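Local coordinates for SWD1-like protein (Myceliophthora thermophila, PDB 6E29) that probably serves as a WD-repeat beta-propeller subunit of COMPASS, a nuclear complex that methylates histone H3, at residues Thr29-Asn34 against Asp38-Gly43; Lys212-Ile217 against Ile238-Ile243; Thr220-Glu225 against Val319-Pro324; Leu296-Arg301 against Ser305-Leu310. All blocks are in the same frame, centred on the assembly; numbering follows the deposited sequence.

Contact 1 of 4, residues Thr29-Asn34 against Asp38-Gly43; sequences TCVRFN and DFLASG
Strands Thr29-Phe33 and Phe39-Gly43 run antiparallel, 162° between their directions and 4.6 Å between axes at closest approach, with Cys30-Gly43 and Arg32-Ala41 as hydrogen-bonded pairs and Val31-Ser42 and Phe33-Leu40 as non-hydrogen-bonded ones. At one end Thr29 and Cys30 both face Gly43, a classic beta bulge in which Thr29 N bonds Gly43 O at 2.7 Å; Thr29 OG1 is bonded to Ile70 O instead. On the face carrying Val31, Phe33, Leu40 and Ser42, Leu40 CD1 sits over the centre of the Phe33 ring, 3.7 Å from its centroid and 7° off the normal, a CH-pi contact. With Leu40 CG anti to the backbone N (chi1 172°), the leucine reaches across to the partner strand, where the same CD1 meets Val31 CB at 3.9 Å. The hairpin belongs to a propeller blade and to a predicted WD repeat. Towards its turn, Asn34 ND2 donates to Asp38 OD1 at 2.9 Å, with the oxygen lying in the amide plane. Asn34 OD1 accepts Phe39 N at 3.3 Å from above its carbonyl plane, and Asn34 N binds Phe39 O at 3.0 Å. The amide stands perpendicular to the Phe39 ring, with ND2 at the ring edge. Bonded through both OD1 and ND2, the side-chain amide of the buried Asn34 is probably held from flipping, while its backbone N adds a third bond.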
# COMPACT_ATOMS: atom_id res chain seq x y z
N THR B 29 4.39 6.47 -11.77
CA THR B 29 4.97 6.25 -10.45
C THR B 29 4.25 5.16 -9.69
O THR B 29 4.80 4.66 -8.71
CB THR B 29 4.93 7.52 -9.58
OG1 THR B 29 3.57 7.97 -9.44
CG2 THR B 29 5.74 8.61 -10.18
N CYS B 30 3.07 4.76 -10.13
CA CYS B 30 2.25 3.80 -9.40
C CYS B 30 1.25 3.20 -10.38
O CYS B 30 0.82 3.90 -11.30
CB CYS B 30 1.58 4.52 -8.22
SG CYS B 30 0.21 3.74 -7.32
N VAL B 31 0.81 1.96 -10.14
CA VAL B 31 -0.25 1.32 -10.92
C VAL B 31 -1.12 0.50 -9.97
O VAL B 31 -0.65 0.07 -8.93
CB VAL B 31 0.28 0.37 -12.00
CG1 VAL B 31 0.70 1.18 -13.20
CG2 VAL B 31 1.40 -0.46 -11.40
N ARG B 32 -2.37 0.26 -10.36
CA ARG B 32 -3.31 -0.54 -9.57
C ARG B 32 -4.43 -1.00 -10.50
O ARG B 32 -5.05 -0.17 -11.16
CB ARG B 32 -3.97 0.25 -8.40
CG ARG B 32 -4.66 -0.64 -7.41
CD ARG B 32 -3.62 -1.05 -6.32
NE ARG B 32 -4.08 -2.07 -5.38
CZ ARG B 32 -4.47 -1.83 -4.13
NH1 ARG B 32 -4.50 -0.58 -3.66
NH2 ARG B 32 -4.84 -2.86 -3.35
N PHE B 33 -4.66 -2.32 -10.55
CA PHE B 33 -5.80 -2.86 -11.31
C PHE B 33 -7.09 -2.68 -10.51
O PHE B 33 -7.06 -2.71 -9.28
CB PHE B 33 -5.60 -4.35 -11.56
CG PHE B 33 -4.50 -4.67 -12.54
CD1 PHE B 33 -4.79 -4.63 -13.90
CD2 PHE B 33 -3.22 -5.05 -12.13
CE1 PHE B 33 -3.79 -4.92 -14.90
CE2 PHE B 33 -2.23 -5.38 -13.14
CZ PHE B 33 -2.54 -5.30 -14.52
N ASN B 34 -8.24 -2.51 -11.20
CA ASN B 34 -9.51 -2.55 -10.48
C ASN B 34 -9.83 -4.02 -10.17
O ASN B 34 -9.07 -4.93 -10.50
CB ASN B 34 -10.62 -1.80 -11.25
CG ASN B 34 -11.07 -2.54 -12.53
OD1 ASN B 34 -10.44 -3.48 -12.97
ND2 ASN B 34 -12.20 -2.08 -13.12
N ASP B 38 -10.54 -5.35 -15.59
CA ASP B 38 -10.65 -4.85 -16.97
C ASP B 38 -10.06 -3.46 -17.14
O ASP B 38 -10.03 -2.93 -18.27
CB ASP B 38 -12.12 -4.87 -17.43
CG ASP B 38 -13.08 -4.29 -16.42
OD1 ASP B 38 -12.67 -3.89 -15.30
OD2 ASP B 38 -14.30 -4.27 -16.75
N PHE B 39 -9.59 -2.84 -16.06
CA PHE B 39 -9.03 -1.50 -16.11
C PHE B 39 -7.81 -1.40 -15.19
O PHE B 39 -7.72 -2.07 -14.16
CB PHE B 39 -10.06 -0.41 -15.67
CG PHE B 39 -11.15 -0.18 -16.64
CD1 PHE B 39 -10.95 0.66 -17.72
CD2 PHE B 39 -12.39 -0.81 -16.50
CE1 PHE B 39 -11.98 0.88 -18.64
CE2 PHE B 39 -13.42 -0.59 -17.44
CZ PHE B 39 -13.20 0.24 -18.49
N LEU B 40 -6.88 -0.54 -15.59
CA LEU B 40 -5.66 -0.30 -14.83
C LEU B 40 -5.51 1.19 -14.64
O LEU B 40 -5.69 1.96 -15.59
CB LEU B 40 -4.44 -0.87 -15.54
CG LEU B 40 -3.11 -0.49 -14.89
CD1 LEU B 40 -2.87 -1.35 -13.64
CD2 LEU B 40 -2.00 -0.67 -15.92
N ALA B 41 -5.27 1.61 -13.41
CA ALA B 41 -4.99 3.00 -13.17
C ALA B 41 -3.50 3.22 -13.04
O ALA B 41 -2.79 2.38 -12.49
CB ALA B 41 -5.68 3.47 -11.88
N SER B 42 -3.04 4.33 -13.57
CA SER B 42 -1.64 4.73 -13.51
C SER B 42 -1.57 6.15 -12.95
O SER B 42 -2.38 7.01 -13.30
CB SER B 42 -1.01 4.64 -14.93
OG SER B 42 0.33 5.05 -14.91
N GLY B 43 -0.61 6.41 -12.07
CA GLY B 43 -0.37 7.76 -11.58
C GLY B 43 1.00 8.17 -12.08
O GLY B 43 1.86 7.30 -12.29

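Contact 2 of 4, residues Lys212-Ile217 against Ile238-Ile243; sequences KIASGI and IIRTFI
Ile213 meets the far end of the Phe242 ring with three of its carbons, and this is the tightly packed part of the contact. Its CB lies 3.6 Å from Phe242 CZ, while the two branches straddle that corner: CG2 approaches CE1 at 3.7 Å and CD1 approaches CE2 at 3.8 Å. The split follows from chi1 (58°), which puts CG1 between the backbone N and the carbonyl carbon and leaves CG2 beside the N. The isoleucine comes to the ring obliquely, and Val232 of strand 229-234 touches both Ile213 and Phe242, adding to the apolar cluster from within the same sheet. In the propeller, Ile213-Ile217 forms the link from strand 207-212, the last of one blade, to strand 218-223, the first of the next, and strand 239-243 is the third strand of that next blade. The contact therefore presses an inter-blade link onto a strand of the blade it enters. Polar atoms take over beyond Ile213. Its O lies over one face of the Arg240 guanidinium, 3.2 Å from NE, but the poor angle rules out a hydrogen bond. Ala214 adds CA over that same face, with Ala214 CB at 3.5 Å from Arg240 NH1, whereas Ile238 CG2 covers the opposite face, 3.8 Å above the plane, so the flat group is sandwiched. Its NH2 is committed to a salt bridge with Asp236, whose OD2 also accepts Ser215 N. Further along, the link loosens: Ser215 is solvent-exposed, and its CB stays 5.7 Å from Arg240 NH2.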
# COMPACT_ATOMS: atom_id res chain seq x y z
N LYS B 212 6.60 -5.69 17.30
CA LYS B 212 7.73 -5.32 16.44
C LYS B 212 8.01 -6.48 15.51
O LYS B 212 8.44 -7.55 15.95
CB LYS B 212 8.97 -4.99 17.27
CG LYS B 212 10.21 -4.78 16.43
CD LYS B 212 11.51 -4.60 17.25
CE LYS B 212 12.23 -3.39 16.74
NZ LYS B 212 11.32 -2.23 16.87
N ILE B 213 7.78 -6.28 14.20
CA ILE B 213 8.00 -7.35 13.22
C ILE B 213 9.16 -7.08 12.28
O ILE B 213 9.47 -7.96 11.46
CB ILE B 213 6.74 -7.61 12.38
CG1 ILE B 213 6.34 -6.31 11.66
CG2 ILE B 213 5.63 -8.21 13.28
CD1 ILE B 213 5.28 -6.54 10.49
N ALA B 214 9.80 -5.92 12.33
CA ALA B 214 10.90 -5.64 11.42
C ALA B 214 11.93 -4.79 12.14
O ALA B 214 11.66 -4.20 13.20
CB ALA B 214 10.38 -4.96 10.13
N SER B 215 13.12 -4.72 11.56
CA SER B 215 14.17 -3.89 12.12
C SER B 215 14.48 -2.65 11.29
O SER B 215 15.58 -2.11 11.37
CB SER B 215 15.45 -4.70 12.32
OG SER B 215 15.27 -5.56 13.42
N GLY B 216 13.54 -2.20 10.46
CA GLY B 216 13.62 -0.83 9.97
C GLY B 216 12.24 -0.22 9.77
O GLY B 216 11.25 -0.69 10.33
N ILE B 217 12.15 0.82 8.94
CA ILE B 217 10.88 1.43 8.57
C ILE B 217 10.02 0.47 7.74
O ILE B 217 10.48 -0.13 6.74
CB ILE B 217 11.16 2.75 7.84
CG1 ILE B 217 11.90 3.66 8.84
CG2 ILE B 217 9.89 3.30 7.21
CD1 ILE B 217 12.47 4.93 8.23
N ILE B 238 14.32 -7.66 4.32
CA ILE B 238 13.58 -8.89 4.47
C ILE B 238 12.12 -8.63 4.17
O ILE B 238 11.54 -7.70 4.73
CB ILE B 238 13.74 -9.47 5.88
CG1 ILE B 238 15.23 -9.77 6.11
CG2 ILE B 238 12.92 -10.73 6.02
CD1 ILE B 238 15.55 -10.14 7.57
N ILE B 239 11.54 -9.45 3.29
CA ILE B 239 10.11 -9.43 3.02
C ILE B 239 9.47 -10.51 3.88
O ILE B 239 10.06 -11.58 4.10
CB ILE B 239 9.83 -9.65 1.52
CG1 ILE B 239 10.53 -8.59 0.69
CG2 ILE B 239 8.29 -9.58 1.26
CD1 ILE B 239 10.63 -8.95 -0.87
N ARG B 240 8.29 -10.21 4.43
CA ARG B 240 7.65 -11.13 5.37
C ARG B 240 6.19 -11.26 5.06
O ARG B 240 5.54 -10.27 4.70
CB ARG B 240 7.75 -10.62 6.81
CG ARG B 240 9.24 -10.55 7.26
CD ARG B 240 9.32 -9.86 8.62
NE ARG B 240 10.67 -9.78 9.18
CZ ARG B 240 11.53 -8.79 8.97
NH1 ARG B 240 11.21 -7.75 8.19
NH2 ARG B 240 12.73 -8.84 9.56
N THR B 241 5.67 -12.48 5.22
CA THR B 241 4.23 -12.72 5.22
C THR B 241 3.82 -13.19 6.60
O THR B 241 4.57 -13.87 7.30
CB THR B 241 3.84 -13.75 4.18
OG1 THR B 241 4.64 -14.94 4.33
CG2 THR B 241 4.05 -13.13 2.76
N PHE B 242 2.62 -12.80 6.99
CA PHE B 242 2.07 -13.18 8.29
C PHE B 242 0.66 -13.69 8.13
O PHE B 242 -0.07 -13.26 7.22
CB PHE B 242 2.02 -12.03 9.27
CG PHE B 242 3.32 -11.43 9.58
CD1 PHE B 242 3.99 -11.72 10.77
CD2 PHE B 242 3.87 -10.52 8.68
CE1 PHE B 242 5.23 -11.15 11.02
CE2 PHE B 242 5.08 -9.96 8.92
CZ PHE B 242 5.77 -10.26 10.12
N ILE B 243 0.26 -14.54 9.08
CA ILE B 243 -1.10 -15.09 9.17
C ILE B 243 -1.94 -14.13 10.00
O ILE B 243 -1.64 -13.91 11.16
CB ILE B 243 -1.08 -16.48 9.81
CG1 ILE B 243 -0.05 -17.38 9.10
CG2 ILE B 243 -2.46 -17.09 9.75
CD1 ILE B 243 -0.26 -17.44 7.59

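Contact 3 of 4, residues Thr220-Glu225 against Val319-Pro324; sequences TLRLTE and VIEWHP
A salt bridge inside the central channel of the beta-propeller joins Arg222 to Glu321, on the innermost strands of two blades with one blade between them. The backbones stay well apart, 10.9 Å between Arg222 CA and Glu321 CA, so the side chains alone make the contact. Arg222 NH1 donates to Glu321 OE1 at 3.1 Å with an N-H...O angle of 154°. The oxygen lies in the guanidinium plane and uses its syn lone pair, the geometry of a well-aligned bond. The second bond, from Arg222 NH1 to Glu321 OE2 at 3.3 Å, is weak, so one nitrogen bridges the two oxygens unequally; the two planes are turned 34° apart. Bends at chi2 and chi3, both 60°, curl the arginine chain so that NH1 faces the carboxylate. Arg32 also approaches, its NE in a long, weak ion pair with Glu321 OE1, so two arginines gather round one carboxylate and would be expected to stabilise its negative charge. With a leucine in place of Arg222, Glu321 would probably lose its direct charge partner and be left with the weak pairing to Arg32. Behind the bridge, Arg222 is backbone-bonded to Leu231 of strand 229-234 and Glu321 to Ala330 of strand 328-333. The intervening blade presents strand 274-279, whose His276 is touched by both Thr220 and Val319.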
# COMPACT_ATOMS: atom_id res chain seq x y z
N THR B 220 5.59 -0.92 3.07
CA THR B 220 4.42 -1.42 2.36
C THR B 220 3.73 -2.46 3.20
O THR B 220 4.38 -3.34 3.78
CB THR B 220 4.80 -2.07 1.01
OG1 THR B 220 5.18 -1.05 0.09
CG2 THR B 220 3.64 -2.91 0.45
N LEU B 221 2.40 -2.37 3.23
CA LEU B 221 1.52 -3.43 3.71
C LEU B 221 0.49 -3.78 2.64
O LEU B 221 -0.09 -2.88 2.02
CB LEU B 221 0.76 -2.99 4.94
CG LEU B 221 1.58 -2.64 6.17
CD1 LEU B 221 0.65 -2.05 7.24
CD2 LEU B 221 2.30 -3.88 6.64
N ARG B 222 0.23 -5.08 2.47
CA ARG B 222 -0.81 -5.52 1.52
C ARG B 222 -1.45 -6.80 2.03
O ARG B 222 -0.77 -7.69 2.55
CB ARG B 222 -0.16 -5.75 0.12
CG ARG B 222 -1.13 -6.05 -0.98
CD ARG B 222 -2.15 -4.91 -1.20
NE ARG B 222 -1.58 -3.60 -1.57
CZ ARG B 222 -1.33 -3.21 -2.83
NH1 ARG B 222 -1.51 -4.05 -3.87
NH2 ARG B 222 -0.85 -1.98 -3.05
N LEU B 223 -2.76 -6.89 1.90
CA LEU B 223 -3.48 -8.09 2.30
C LEU B 223 -3.81 -8.91 1.07
O LEU B 223 -3.94 -8.37 -0.02
CB LEU B 223 -4.78 -7.71 3.02
CG LEU B 223 -4.57 -7.31 4.46
CD1 LEU B 223 -5.86 -6.71 5.00
CD2 LEU B 223 -4.13 -8.55 5.23
N THR B 224 -3.97 -10.23 1.26
CA THR B 224 -4.60 -11.06 0.24
C THR B 224 -6.09 -10.74 0.14
O THR B 224 -6.68 -10.10 1.00
CB THR B 224 -4.43 -12.56 0.53
OG1 THR B 224 -4.91 -12.90 1.84
CG2 THR B 224 -2.97 -12.98 0.39
N GLU B 225 -6.72 -11.27 -0.91
CA GLU B 225 -8.14 -11.02 -1.15
C GLU B 225 -9.01 -11.41 0.05
O GLU B 225 -9.86 -10.62 0.49
CB GLU B 225 -8.53 -11.80 -2.40
CG GLU B 225 -9.98 -11.95 -2.67
CD GLU B 225 -10.55 -10.71 -3.33
OE1 GLU B 225 -11.68 -10.79 -3.89
OE2 GLU B 225 -9.85 -9.66 -3.29
N VAL B 319 7.16 0.48 -8.56
CA VAL B 319 5.92 -0.13 -8.07
C VAL B 319 5.57 -1.30 -8.95
O VAL B 319 5.63 -1.19 -10.18
CB VAL B 319 4.78 0.89 -8.06
CG1 VAL B 319 3.38 0.21 -8.04
CG2 VAL B 319 4.93 1.82 -6.83
N ILE B 320 5.09 -2.41 -8.34
CA ILE B 320 4.63 -3.55 -9.14
C ILE B 320 3.24 -3.94 -8.67
O ILE B 320 2.87 -3.72 -7.52
CB ILE B 320 5.62 -4.75 -9.06
CG1 ILE B 320 5.69 -5.22 -7.61
CG2 ILE B 320 7.03 -4.31 -9.60
CD1 ILE B 320 6.58 -6.40 -7.43
N GLU B 321 2.48 -4.59 -9.55
CA GLU B 321 1.12 -4.99 -9.21
C GLU B 321 0.75 -6.19 -10.05
O GLU B 321 1.03 -6.21 -11.25
CB GLU B 321 0.09 -3.90 -9.52
CG GLU B 321 0.16 -2.75 -8.57
CD GLU B 321 -0.24 -3.18 -7.16
OE1 GLU B 321 -1.21 -3.97 -7.00
OE2 GLU B 321 0.45 -2.74 -6.23
N TRP B 322 0.15 -7.20 -9.43
CA TRP B 322 -0.38 -8.32 -10.20
C TRP B 322 -1.82 -8.07 -10.64
O TRP B 322 -2.61 -7.45 -9.90
CB TRP B 322 -0.39 -9.59 -9.36
CG TRP B 322 0.97 -10.16 -8.98
CD1 TRP B 322 1.75 -9.80 -7.90
CD2 TRP B 322 1.64 -11.26 -9.62
NE1 TRP B 322 2.86 -10.62 -7.84
CE2 TRP B 322 2.80 -11.52 -8.86
CE3 TRP B 322 1.36 -12.05 -10.73
CZ2 TRP B 322 3.69 -12.53 -9.21
CZ3 TRP B 322 2.25 -13.05 -11.07
CH2 TRP B 322 3.39 -13.28 -10.31
N HIS B 323 -2.20 -8.69 -11.76
CA HIS B 323 -3.61 -8.68 -12.20
C HIS B 323 -4.48 -9.47 -11.20
O HIS B 323 -4.02 -10.46 -10.62
CB HIS B 323 -3.68 -9.28 -13.60
CG HIS B 323 -5.01 -9.11 -14.26
ND1 HIS B 323 -6.02 -10.05 -14.17
CD2 HIS B 323 -5.50 -8.10 -15.02
CE1 HIS B 323 -7.07 -9.62 -14.86
NE2 HIS B 323 -6.79 -8.44 -15.37
N PRO B 324 -5.74 -9.06 -10.96
CA PRO B 324 -6.55 -9.75 -9.92
C PRO B 324 -7.07 -11.11 -10.32
O PRO B 324 -7.67 -11.80 -9.46
CB PRO B 324 -7.74 -8.80 -9.69
CG PRO B 324 -7.84 -8.01 -11.03
CD PRO B 324 -6.39 -7.83 -11.45

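Contact 4 of 4, residues Leu296-Arg301 against Ser305-Leu310; sequences LYIWER and SLVRML
Glu300 and Ser305 close the turn end of a beta hairpin formed by the two outer strands of a propeller blade, 296-300 and 306-310, antiparallel at 160°. Glu300 OE2 takes two bonds of 2.8 Å, from Ser305 OG and from Ser305 N, which reach it from opposite faces of the carboxylate plane. The chain can fold back this way because CG sits between the backbone N and the carbonyl carbon (chi1 51°) and chi2 bends again. Its other oxygen, OE1, accepts His303 N in the turn. Were Glu300 an alanine, Ser305 N and OG would probably lose their common acceptor and the turn would be freer to move. Leu306 and Met309 cover the aromatic side of the strand pair. Leu306 CD1 lies over the five-membered ring of Trp299, 3.8 Å from its centroid, and also reaches the edge of the Tyr297 ring. Met309 runs alongside Tyr297, its CG over the ring face at 4.0 Å from the centroid, with SD oblique to it in a Met-aromatic contact. Ile298, on the other face with Leu310, meets Leu310 CD1 through its CD1, and its CG2 meets CG2 of the bulge residue Val307 at 3.7 Å. One shell further out, Trp274 meets both Tyr297 and Trp299 edge-to-face, and Trp342 of strand 339-343 touches Leu296 and Leu310. A classic beta bulge, Val307 and Arg308 both facing Ile298, shifts the register, and Ile298 O accepts Val307 N at 2.8 Å and Arg308 N at 3.2 Å.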
# COMPACT_ATOMS: atom_id res chain seq x y z
N LEU B 296 13.35 -8.37 -11.19
CA LEU B 296 12.20 -8.65 -10.34
C LEU B 296 12.33 -10.07 -9.83
O LEU B 296 12.75 -10.96 -10.57
CB LEU B 296 10.87 -8.51 -11.11
CG LEU B 296 10.54 -7.16 -11.74
CD1 LEU B 296 9.23 -7.33 -12.51
CD2 LEU B 296 10.35 -6.07 -10.66
N TYR B 297 11.96 -10.29 -8.56
CA TYR B 297 12.05 -11.60 -7.96
C TYR B 297 10.64 -12.08 -7.69
O TYR B 297 9.82 -11.30 -7.24
CB TYR B 297 12.85 -11.56 -6.64
CG TYR B 297 14.35 -11.35 -6.93
CD1 TYR B 297 14.83 -10.11 -7.33
CD2 TYR B 297 15.26 -12.40 -6.78
CE1 TYR B 297 16.19 -9.92 -7.60
CE2 TYR B 297 16.62 -12.21 -7.03
CZ TYR B 297 17.07 -10.97 -7.45
OH TYR B 297 18.41 -10.76 -7.71
N ILE B 298 10.40 -13.38 -7.91
CA ILE B 298 9.10 -13.99 -7.58
C ILE B 298 9.33 -15.22 -6.72
O ILE B 298 10.07 -16.13 -7.11
CB ILE B 298 8.31 -14.36 -8.85
CG1 ILE B 298 8.17 -13.12 -9.77
CG2 ILE B 298 6.95 -14.88 -8.49
CD1 ILE B 298 7.44 -13.47 -11.13
N TRP B 299 8.75 -15.24 -5.52
CA TRP B 299 8.76 -16.40 -4.63
C TRP B 299 7.36 -17.01 -4.55
O TRP B 299 6.34 -16.34 -4.79
CB TRP B 299 9.20 -16.01 -3.23
CG TRP B 299 10.55 -15.44 -3.10
CD1 TRP B 299 11.72 -16.12 -2.79
CD2 TRP B 299 10.90 -14.05 -3.19
NE1 TRP B 299 12.76 -15.24 -2.70
CE2 TRP B 299 12.29 -13.96 -2.94
CE3 TRP B 299 10.18 -12.86 -3.44
CZ2 TRP B 299 12.99 -12.74 -2.97
CZ3 TRP B 299 10.86 -11.65 -3.45
CH2 TRP B 299 12.25 -11.59 -3.20
N GLU B 300 7.30 -18.27 -4.12
CA GLU B 300 6.02 -18.93 -3.92
C GLU B 300 5.80 -19.15 -2.42
O GLU B 300 6.74 -19.51 -1.70
CB GLU B 300 5.94 -20.25 -4.70
CG GLU B 300 7.11 -21.18 -4.47
CD GLU B 300 6.90 -22.04 -3.24
OE1 GLU B 300 5.71 -22.33 -2.94
OE2 GLU B 300 7.91 -22.36 -2.57
N ARG B 301 4.59 -18.93 -1.96
CA ARG B 301 4.26 -18.97 -0.53
C ARG B 301 3.93 -20.35 -0.03
O ARG B 301 3.78 -20.53 1.19
CB ARG B 301 3.05 -18.11 -0.24
CG ARG B 301 3.31 -16.68 -0.22
CD ARG B 301 2.09 -15.95 0.30
NE ARG B 301 1.47 -16.61 1.44
CZ ARG B 301 0.24 -17.10 1.45
NH1 ARG B 301 -0.55 -16.99 0.38
NH2 ARG B 301 -0.21 -17.72 2.55
N SER B 305 9.91 -20.76 -1.52
CA SER B 305 11.08 -20.83 -2.38
C SER B 305 11.00 -19.81 -3.53
O SER B 305 9.91 -19.35 -3.92
CB SER B 305 11.25 -22.25 -2.93
OG SER B 305 10.31 -22.47 -3.96
N LEU B 306 12.17 -19.44 -4.04
CA LEU B 306 12.27 -18.54 -5.18
C LEU B 306 11.96 -19.29 -6.47
O LEU B 306 12.56 -20.34 -6.74
CB LEU B 306 13.68 -17.92 -5.24
CG LEU B 306 14.03 -16.99 -6.43
CD1 LEU B 306 13.27 -15.64 -6.29
CD2 LEU B 306 15.55 -16.74 -6.61
N VAL B 307 11.03 -18.77 -7.26
CA VAL B 307 10.59 -19.45 -8.47
C VAL B 307 11.11 -18.80 -9.74
O VAL B 307 11.34 -19.51 -10.73
CB VAL B 307 9.05 -19.60 -8.55
CG1 VAL B 307 8.59 -20.64 -7.58
CG2 VAL B 307 8.32 -18.32 -8.31
N ARG B 308 11.34 -17.51 -9.73
CA ARG B 308 11.68 -16.81 -10.97
C ARG B 308 12.44 -15.55 -10.64
O ARG B 308 12.08 -14.84 -9.70
CB ARG B 308 10.41 -16.44 -11.74
CG ARG B 308 10.71 -16.05 -13.13
CD ARG B 308 10.95 -17.27 -13.96
NE ARG B 308 10.39 -17.06 -15.29
CZ ARG B 308 11.10 -16.72 -16.37
NH1 ARG B 308 12.42 -16.56 -16.30
NH2 ARG B 308 10.46 -16.53 -17.52
N MET B 309 13.47 -15.25 -11.43
CA MET B 309 14.03 -13.91 -11.44
C MET B 309 13.82 -13.33 -12.84
O MET B 309 14.29 -13.92 -13.82
CB MET B 309 15.52 -13.96 -11.08
CG MET B 309 16.17 -12.62 -10.93
SD MET B 309 17.95 -12.85 -10.84
CE MET B 309 17.97 -14.37 -9.88
N LEU B 310 13.13 -12.20 -12.94
CA LEU B 310 12.88 -11.57 -14.25
C LEU B 310 13.92 -10.49 -14.50
O LEU B 310 14.20 -9.69 -13.61
CB LEU B 310 11.48 -10.96 -14.31
CG LEU B 310 10.37 -11.98 -14.06
CD1 LEU B 310 9.00 -11.28 -14.08
CD2 LEU B 310 10.49 -13.19 -15.04

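In the fold
The four contacts sample different levels of one propeller. Contacts 1 and 4 are hairpins within blades, their centres about 23 Å apart; contact 3 salt-bridges two channel-lining strands, and contact 2 packs an inter-blade link against the next blade. Contact 3 lies nearest the middle, about 8 Å from the chain centre, against about 20 Å for contact 4. It touches contact 1 where Val31 O approaches Glu321 CG at 3.0 Å, and contact 4 where Ile320 CG2 meets Leu296 CD2 at 3.9 Å. Contact 2 meets contact 4 through Ile239 and Trp299, and its link runs on into the arginine strand of contact 3. Contacts 1 and 2 lie on opposite sides of the chain centre.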